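Local coordinates for probable TonB-dependent siderophore receptor PiuA (Acinetobacter baumannii, PDB 5FP1), which probably binds iron-chelating siderophores at the outer membrane in the first step of iron uptake and may bind ferric enterobactin, at residues A[101-106]-A[269-274]; A[59-64]-A[70-75]; A[37-42]-A[432-437]. All coordinates share one frame; numbering follows the deposited sequence.

Contact 1: residues A[101-106]-A[269-274]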
# COMPACT_ATOMS: atom_id res chain seq x y z
N ILE A 101 5.37 -3.37 -12.35
CA ILE A 101 5.07 -2.13 -13.06
C ILE A 101 4.28 -1.21 -12.14
O ILE A 101 3.33 -1.65 -11.49
CB ILE A 101 4.27 -2.45 -14.33
CG1 ILE A 101 5.20 -3.22 -15.29
CG2 ILE A 101 3.72 -1.17 -14.97
CD1 ILE A 101 4.66 -3.41 -16.69
N ARG A 102 4.71 0.05 -12.05
CA ARG A 102 4.08 1.01 -11.15
C ARG A 102 2.62 1.24 -11.55
O ARG A 102 2.32 1.44 -12.72
CB ARG A 102 4.81 2.36 -11.18
CG ARG A 102 4.48 3.22 -9.97
CD ARG A 102 4.89 4.67 -10.14
NE ARG A 102 6.32 4.75 -10.47
CZ ARG A 102 7.31 5.05 -9.63
NH1 ARG A 102 7.08 5.33 -8.35
NH2 ARG A 102 8.57 5.10 -10.10
N ASN A 103 1.73 1.20 -10.57
CA ASN A 103 0.32 1.46 -10.81
C ASN A 103 -0.19 2.17 -9.57
O ASN A 103 -0.95 1.58 -8.77
CB ASN A 103 -0.41 0.14 -11.04
CG ASN A 103 -1.82 0.33 -11.56
OD1 ASN A 103 -2.03 1.03 -12.55
ND2 ASN A 103 -2.78 -0.28 -10.91
N SER A 104 0.27 3.40 -9.38
CA SER A 104 0.07 4.11 -8.12
C SER A 104 -0.94 5.23 -8.18
O SER A 104 -0.77 6.26 -7.55
CB SER A 104 1.41 4.69 -7.61
OG SER A 104 2.18 3.64 -7.06
N THR A 105 -2.04 5.02 -8.90
CA THR A 105 -3.21 5.84 -8.73
C THR A 105 -3.92 5.40 -7.47
O THR A 105 -3.83 4.22 -7.06
CB THR A 105 -4.14 5.70 -9.96
OG1 THR A 105 -4.29 4.31 -10.28
CG2 THR A 105 -3.50 6.40 -11.17
N SER A 106 -4.68 6.29 -6.87
CA SER A 106 -5.34 5.92 -5.63
C SER A 106 -6.42 4.85 -5.86
O SER A 106 -7.34 5.01 -6.68
CB SER A 106 -5.94 7.11 -4.95
OG SER A 106 -6.45 6.75 -3.67
N ASN A 269 -11.12 0.25 -12.11
CA ASN A 269 -9.78 -0.00 -12.57
C ASN A 269 -9.74 -1.09 -13.64
O ASN A 269 -10.34 -2.14 -13.45
CB ASN A 269 -8.90 -0.37 -11.41
CG ASN A 269 -8.51 0.85 -10.58
OD1 ASN A 269 -7.58 1.59 -10.91
ND2 ASN A 269 -9.31 1.13 -9.57
N HIS A 270 -9.00 -0.80 -14.70
CA HIS A 270 -8.76 -1.74 -15.79
C HIS A 270 -7.27 -1.79 -16.01
O HIS A 270 -6.62 -0.73 -16.06
CB HIS A 270 -9.38 -1.23 -17.10
CG HIS A 270 -10.85 -1.02 -17.05
ND1 HIS A 270 -11.75 -1.90 -17.62
CD2 HIS A 270 -11.60 -0.01 -16.54
CE1 HIS A 270 -12.98 -1.45 -17.45
NE2 HIS A 270 -12.92 -0.31 -16.79
N ILE A 271 -6.72 -3.00 -16.17
CA ILE A 271 -5.32 -3.13 -16.56
C ILE A 271 -5.22 -4.20 -17.68
O ILE A 271 -5.72 -5.31 -17.52
CB ILE A 271 -4.41 -3.60 -15.39
CG1 ILE A 271 -4.56 -2.71 -14.16
CG2 ILE A 271 -2.93 -3.65 -15.85
CD1 ILE A 271 -3.81 -3.20 -12.93
N GLY A 272 -4.55 -3.85 -18.77
CA GLY A 272 -4.29 -4.77 -19.89
C GLY A 272 -2.78 -4.90 -20.07
O GLY A 272 -2.07 -3.90 -20.12
N THR A 273 -2.30 -6.14 -20.13
CA THR A 273 -0.86 -6.40 -20.21
C THR A 273 -0.54 -7.38 -21.34
O THR A 273 -1.22 -8.40 -21.49
CB THR A 273 -0.35 -6.98 -18.89
OG1 THR A 273 -0.71 -6.11 -17.81
CG2 THR A 273 1.13 -7.13 -18.91
N ILE A 274 0.51 -7.08 -22.10
CA ILE A 274 1.09 -8.00 -23.06
C ILE A 274 2.57 -8.24 -22.74
O ILE A 274 3.36 -7.31 -22.79
CB ILE A 274 1.01 -7.46 -24.50
CG1 ILE A 274 -0.44 -7.11 -24.86
CG2 ILE A 274 1.52 -8.53 -25.47
CD1 ILE A 274 -0.56 -6.19 -26.05
O HOH W 1 -9.47 3.78 -8.09
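Asn-103 of the plug faces Ile-271 on the inner wall of the beta-barrel, in the plug-in-barrel fold of TonB-dependent receptors. Just past strand 101-102, the chain runs by barrel strand 264-279 without the two backbones meeting: the CA atoms of Asn-103 and Ile-271 are 9.3 Å apart. Side chains, and one water held by the carbonyl of Ser-106, bridge them. The side chains of Asn-103 and Ile-271 come from opposite directions. Asn-103 has CG anti to its own N (chi1 -168°), which carries the amide out from the plug toward the wall. In Ile-271, CG1 lies beside the backbone N and the chain then runs on extended (chi2 174°), lifting CD1 inward from the wall. CD1 of Ile-271 sits 3.7 Å from ND2 of Asn-103, over the face of the amide at its nitrogen end and not in line with an N-H, so this is a van der Waals contact. Met-291 on the next barrel strand, 284-304, touches both residues and backs the pair.

Further along, OG1 of Thr-105 and OD1 of Asn-269 come no closer than 4.3 Å to each other. Both are instead hydrogen-bonded to OG of Ser-295, a barrel hydroxyl that links the two side chains, and OG1 of Thr-105 also pairs with Gln-107. With OD1 of Asn-269 held in this way, the opposite end of its amide is turned to the water, which accepts from ND2 of Asn-269 at 3.0 Å and donates to the carbonyl O of Ser-106 at 2.8 Å.

Contact 2: residues A[59-64]-A[70-75]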
# COMPACT_ATOMS: atom_id res chain seq x y z
N THR A 59 -8.46 -7.45 1.10
CA THR A 59 -7.88 -6.22 0.56
C THR A 59 -6.39 -6.17 0.92
O THR A 59 -5.95 -6.74 1.93
CB THR A 59 -8.56 -4.98 1.15
OG1 THR A 59 -8.29 -4.91 2.55
CG2 THR A 59 -10.08 -5.00 0.93
N LEU A 60 -5.62 -5.46 0.11
CA LEU A 60 -4.22 -5.21 0.44
C LEU A 60 -4.08 -4.57 1.81
O LEU A 60 -3.20 -4.95 2.58
CB LEU A 60 -3.58 -4.30 -0.62
CG LEU A 60 -2.14 -3.85 -0.30
CD1 LEU A 60 -1.23 -5.08 -0.31
CD2 LEU A 60 -1.63 -2.81 -1.28
N ALA A 61 -4.93 -3.60 2.13
CA ALA A 61 -4.83 -2.89 3.38
C ALA A 61 -4.90 -3.89 4.55
O ALA A 61 -4.08 -3.86 5.47
CB ALA A 61 -5.94 -1.87 3.49
N ASP A 62 -5.86 -4.81 4.48
CA ASP A 62 -5.99 -5.84 5.51
C ASP A 62 -4.75 -6.76 5.52
O ASP A 62 -4.22 -7.07 6.58
CB ASP A 62 -7.27 -6.66 5.32
CG ASP A 62 -8.52 -5.88 5.68
OD1 ASP A 62 -8.42 -4.88 6.40
OD2 ASP A 62 -9.59 -6.23 5.22
N ALA A 63 -4.30 -7.16 4.33
CA ALA A 63 -3.16 -8.03 4.22
C ALA A 63 -1.92 -7.48 4.89
O ALA A 63 -1.12 -8.23 5.45
CB ALA A 63 -2.87 -8.35 2.76
N LEU A 64 -1.73 -6.17 4.78
CA LEU A 64 -0.56 -5.51 5.30
C LEU A 64 -0.48 -5.52 6.82
O LEU A 64 0.59 -5.29 7.39
CB LEU A 64 -0.51 -4.05 4.78
CG LEU A 64 -0.15 -3.97 3.30
CD1 LEU A 64 -0.30 -2.53 2.83
CD2 LEU A 64 1.25 -4.49 3.03
N ILE A 70 4.37 -1.62 9.00
CA ILE A 70 3.77 -0.99 7.83
C ILE A 70 2.58 -0.29 8.45
O ILE A 70 1.76 -0.92 9.10
CB ILE A 70 3.33 -1.98 6.75
CG1 ILE A 70 4.49 -2.86 6.30
CG2 ILE A 70 2.73 -1.24 5.56
CD1 ILE A 70 5.78 -2.13 6.09
N THR A 71 2.56 1.03 8.39
CA THR A 71 1.45 1.76 8.94
C THR A 71 0.65 2.33 7.77
O THR A 71 1.22 2.69 6.75
CB THR A 71 1.99 2.86 9.88
OG1 THR A 71 2.80 2.24 10.91
CG2 THR A 71 0.89 3.63 10.51
N LEU A 72 -0.66 2.45 7.94
CA LEU A 72 -1.55 2.97 6.91
C LEU A 72 -1.88 4.44 7.16
O LEU A 72 -2.14 4.86 8.30
CB LEU A 72 -2.86 2.21 6.88
CG LEU A 72 -2.74 0.72 6.68
CD1 LEU A 72 -4.11 0.04 6.73
CD2 LEU A 72 -2.01 0.46 5.37
N GLY A 73 -1.84 5.21 6.09
CA GLY A 73 -2.17 6.63 6.16
C GLY A 73 -3.59 6.89 5.70
O GLY A 73 -4.23 6.04 5.03
N ALA A 74 -4.09 8.06 6.07
CA ALA A 74 -5.47 8.42 5.81
C ALA A 74 -5.54 9.56 4.81
O ALA A 74 -4.52 10.23 4.54
CB ALA A 74 -6.16 8.82 7.09
N GLY A 75 -6.74 9.78 4.27
CA GLY A 75 -7.00 10.87 3.35
C GLY A 75 -7.47 12.15 3.99
O GLY A 75 -7.80 12.19 5.17
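Within the plug domain, the short helix 60-63 packs against strand 71-72, with Ala-61 and Leu-64 meeting Ile-70 and Leu-72 in a small apolar cluster. The two elements follow each other closely in the chain, and the connection folds back so that Leu-64 comes to face Ile-70 while Ala-61, one turn earlier, faces Leu-72. Leu-72 and Leu-64 each touch two partners. In Leu-72, CG lies beside the backbone N and anti to the carbonyl carbon (chi1 -56°), which aims the branch at the helix, and the two methyls divide the work. CD1 of Leu-72 approaches Ala-61, 4.2 Å from its CB and 4.1 Å from its carbonyl O, while CD2 of Leu-72 meets CD1 of Leu-64 at 4.3 Å. The same Leu-64 methyl, CD1, also touches CG2 of Ile-70 at 4.3 Å. Ile-70 thus offers its short branch to the helix, while its longer CG1-CD1 branch leads off elsewhere; its side chain also packs on Pro-85 and Ile-87 of the adjoining strand 85-87. All are of ordinary van der Waals length, and apart from the approach to the Ala-61 carbonyl they are apolar.

The start of the helix is fixed by Thr-59 at the N-cap: OG1 of Thr-59 accepts from N of Asp-62 at 3.1 Å along a nearly straight path (163°), and the carbonyl O of Thr-59 takes the bond from N of Ala-63. Leu-60 rests on Met-139 and Leu-64 also on Ile-137, both of strand 135-141. The helix is therefore lodged between the five-stranded mixed sheet and the small three-stranded antiparallel sheet that begins with strand 71-72, a layering of helix on sheet that belongs to the globular plug of TonB-dependent receptors.

Contact 3: residues A[37-42]-A[432-437]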
# COMPACT_ATOMS: atom_id res chain seq x y z
N LEU A 37 16.09 -15.09 -2.04
CA LEU A 37 15.95 -14.11 -0.97
C LEU A 37 17.01 -14.31 0.13
O LEU A 37 17.52 -13.35 0.69
CB LEU A 37 14.54 -14.14 -0.42
CG LEU A 37 13.49 -13.63 -1.45
CD1 LEU A 37 12.11 -13.77 -0.83
CD2 LEU A 37 13.79 -12.20 -1.89
N LEU A 38 17.38 -15.56 0.40
CA LEU A 38 18.43 -15.87 1.40
C LEU A 38 19.74 -15.14 1.17
O LEU A 38 20.42 -14.72 2.11
CB LEU A 38 18.67 -17.40 1.38
CG LEU A 38 19.75 -17.95 2.33
CD1 LEU A 38 19.29 -17.80 3.76
CD2 LEU A 38 20.03 -19.43 2.00
N ASP A 39 20.09 -14.95 -0.10
CA ASP A 39 21.34 -14.35 -0.48
C ASP A 39 21.21 -12.92 -0.94
O ASP A 39 22.19 -12.31 -1.35
CB ASP A 39 21.96 -15.18 -1.59
CG ASP A 39 22.23 -16.61 -1.14
OD1 ASP A 39 22.25 -16.87 0.08
OD2 ASP A 39 22.35 -17.47 -2.01
N THR A 40 20.01 -12.37 -0.88
CA THR A 40 19.78 -11.00 -1.32
C THR A 40 20.08 -10.08 -0.15
O THR A 40 19.54 -10.27 0.93
CB THR A 40 18.32 -10.85 -1.82
OG1 THR A 40 18.11 -11.72 -2.95
CG2 THR A 40 18.00 -9.40 -2.18
N PRO A 41 20.98 -9.09 -0.33
CA PRO A 41 21.40 -8.22 0.76
C PRO A 41 20.43 -7.03 0.96
O PRO A 41 20.82 -5.86 0.88
CB PRO A 41 22.78 -7.76 0.30
CG PRO A 41 22.67 -7.73 -1.20
CD PRO A 41 21.76 -8.86 -1.56
N LYS A 42 19.17 -7.37 1.22
CA LYS A 42 18.10 -6.39 1.32
C LYS A 42 16.97 -7.06 2.04
O LYS A 42 16.78 -8.27 1.92
CB LYS A 42 17.65 -5.97 -0.08
CG LYS A 42 16.91 -4.64 -0.15
CD LYS A 42 16.74 -4.18 -1.59
CE LYS A 42 16.34 -2.72 -1.63
NZ LYS A 42 17.50 -1.82 -1.40
N LYS A 432 30.95 -18.44 -1.52
CA LYS A 432 30.78 -17.82 -0.21
C LYS A 432 30.73 -16.30 -0.31
O LYS A 432 30.47 -15.63 0.69
CB LYS A 432 31.96 -18.17 0.72
CG LYS A 432 32.11 -19.64 1.09
CD LYS A 432 32.90 -19.75 2.40
CE LYS A 432 32.73 -21.07 3.08
NZ LYS A 432 33.59 -22.07 2.41
N TRP A 433 31.09 -15.75 -1.47
CA TRP A 433 31.19 -14.30 -1.63
C TRP A 433 30.36 -13.81 -2.82
O TRP A 433 30.65 -14.15 -3.97
CB TRP A 433 32.62 -13.90 -1.83
CG TRP A 433 33.51 -14.11 -0.62
CD1 TRP A 433 34.31 -15.19 -0.37
CD2 TRP A 433 33.70 -13.20 0.46
NE1 TRP A 433 34.99 -15.01 0.82
CE2 TRP A 433 34.64 -13.78 1.34
CE3 TRP A 433 33.17 -11.94 0.78
CZ2 TRP A 433 35.04 -13.16 2.52
CZ3 TRP A 433 33.58 -11.32 1.96
CH2 TRP A 433 34.51 -11.93 2.81
N LEU A 434 29.34 -12.99 -2.52
CA LEU A 434 28.47 -12.42 -3.58
C LEU A 434 28.48 -10.90 -3.53
O LEU A 434 28.23 -10.32 -2.48
CB LEU A 434 27.02 -12.88 -3.42
CG LEU A 434 26.81 -14.35 -3.09
CD1 LEU A 434 25.34 -14.60 -2.78
CD2 LEU A 434 27.26 -15.21 -4.24
N LEU A 435 28.79 -10.27 -4.66
CA LEU A 435 28.79 -8.83 -4.80
C LEU A 435 27.52 -8.39 -5.54
O LEU A 435 27.30 -8.78 -6.69
CB LEU A 435 30.00 -8.38 -5.59
CG LEU A 435 30.12 -6.89 -5.86
CD1 LEU A 435 30.17 -6.09 -4.57
CD2 LEU A 435 31.35 -6.63 -6.73
N ASP A 436 26.66 -7.63 -4.87
CA ASP A 436 25.38 -7.19 -5.46
C ASP A 436 25.50 -5.75 -5.93
O ASP A 436 25.96 -4.88 -5.18
CB ASP A 436 24.28 -7.29 -4.40
CG ASP A 436 22.86 -7.17 -5.01
OD1 ASP A 436 22.44 -8.10 -5.74
OD2 ASP A 436 22.22 -6.13 -4.77
N LEU A 437 25.13 -5.47 -7.19
CA LEU A 437 25.29 -4.13 -7.74
C LEU A 437 24.04 -3.72 -8.49
O LEU A 437 23.41 -4.54 -9.17
CB LEU A 437 26.46 -4.08 -8.72
CG LEU A 437 27.82 -4.52 -8.13
CD1 LEU A 437 28.79 -4.76 -9.26
CD2 LEU A 437 28.36 -3.50 -7.16
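Asp-39 and Pro-41, in the plug segment leading into strand 43-47, lie against Leu-434 and Asp-436 on the inner wall of the beta-barrel, making a buried plug-to-barrel seam of the TonB-dependent receptor fold. Leu-434 and Asp-436 are two residues apart on strand 433-450, so both point inward, and the plug chain matches their spacing with Asp-39 and Pro-41. In each pair the side chains cross obliquely. CD1 of Leu-434 reaches the aliphatic part of the aspartate, 3.6 Å from CB of Asp-39, with CG of Asp-39 a little farther at 4.0 Å. The carboxylate turns off to one side of the methyl, and OD1 of Asp-39 forms a salt bridge with Lys-477.

In the second pair, the CG-CD edge of the Pro-41 ring lies across the side chain of Asp-436: CG of Pro-41 stands 3.6 Å from CB of Asp-436. CD of Pro-41 is 4.0 Å from CG of Asp-436. A chi1 of -166° swings the carboxylate of Asp-436 away from its own N and alongside the proline ring. Both oxygens are satisfied by the barrel itself, OD1 by Asn-426 and OD2 by Gln-471, side chains of the strands flanking 433-450, which should hold the carboxylate's rotation.

The plug backbone is itself turned to present these groups. Residues 37-39 form a 3-10 segment, with N of Thr-40 bonded to O of Leu-37 at 3.1 Å. Pro-41 is the centre of an inverse gamma turn, closed by a weak bond of 2.9 Å from N of Lys-42 to O of Thr-40; that carbonyl oxygen also accepts a hydrogen bond from NZ of Lys-528 of the barrel.

In the fold
Contacts 1 and 3 both join the plug to the barrel wall, on strands 264-279 and 433-450, whereas contact 2 lies wholly inside the plug. Their centres are about 19 Å apart for contacts 1 and 2, and about 30 Å from contact 3 to either of the others; none touch. Along the chain, contact 2 closes before contact 1 opens, and both are nested in the long loop closed by contact 3. Strands 43-47, just after residues 37-42, and 101-102 are the outermost strands of the plug's mixed sheet. Contacts 1 and 3 thus tie the plug to two well-separated barrel strands, and contact 2 packs its interior.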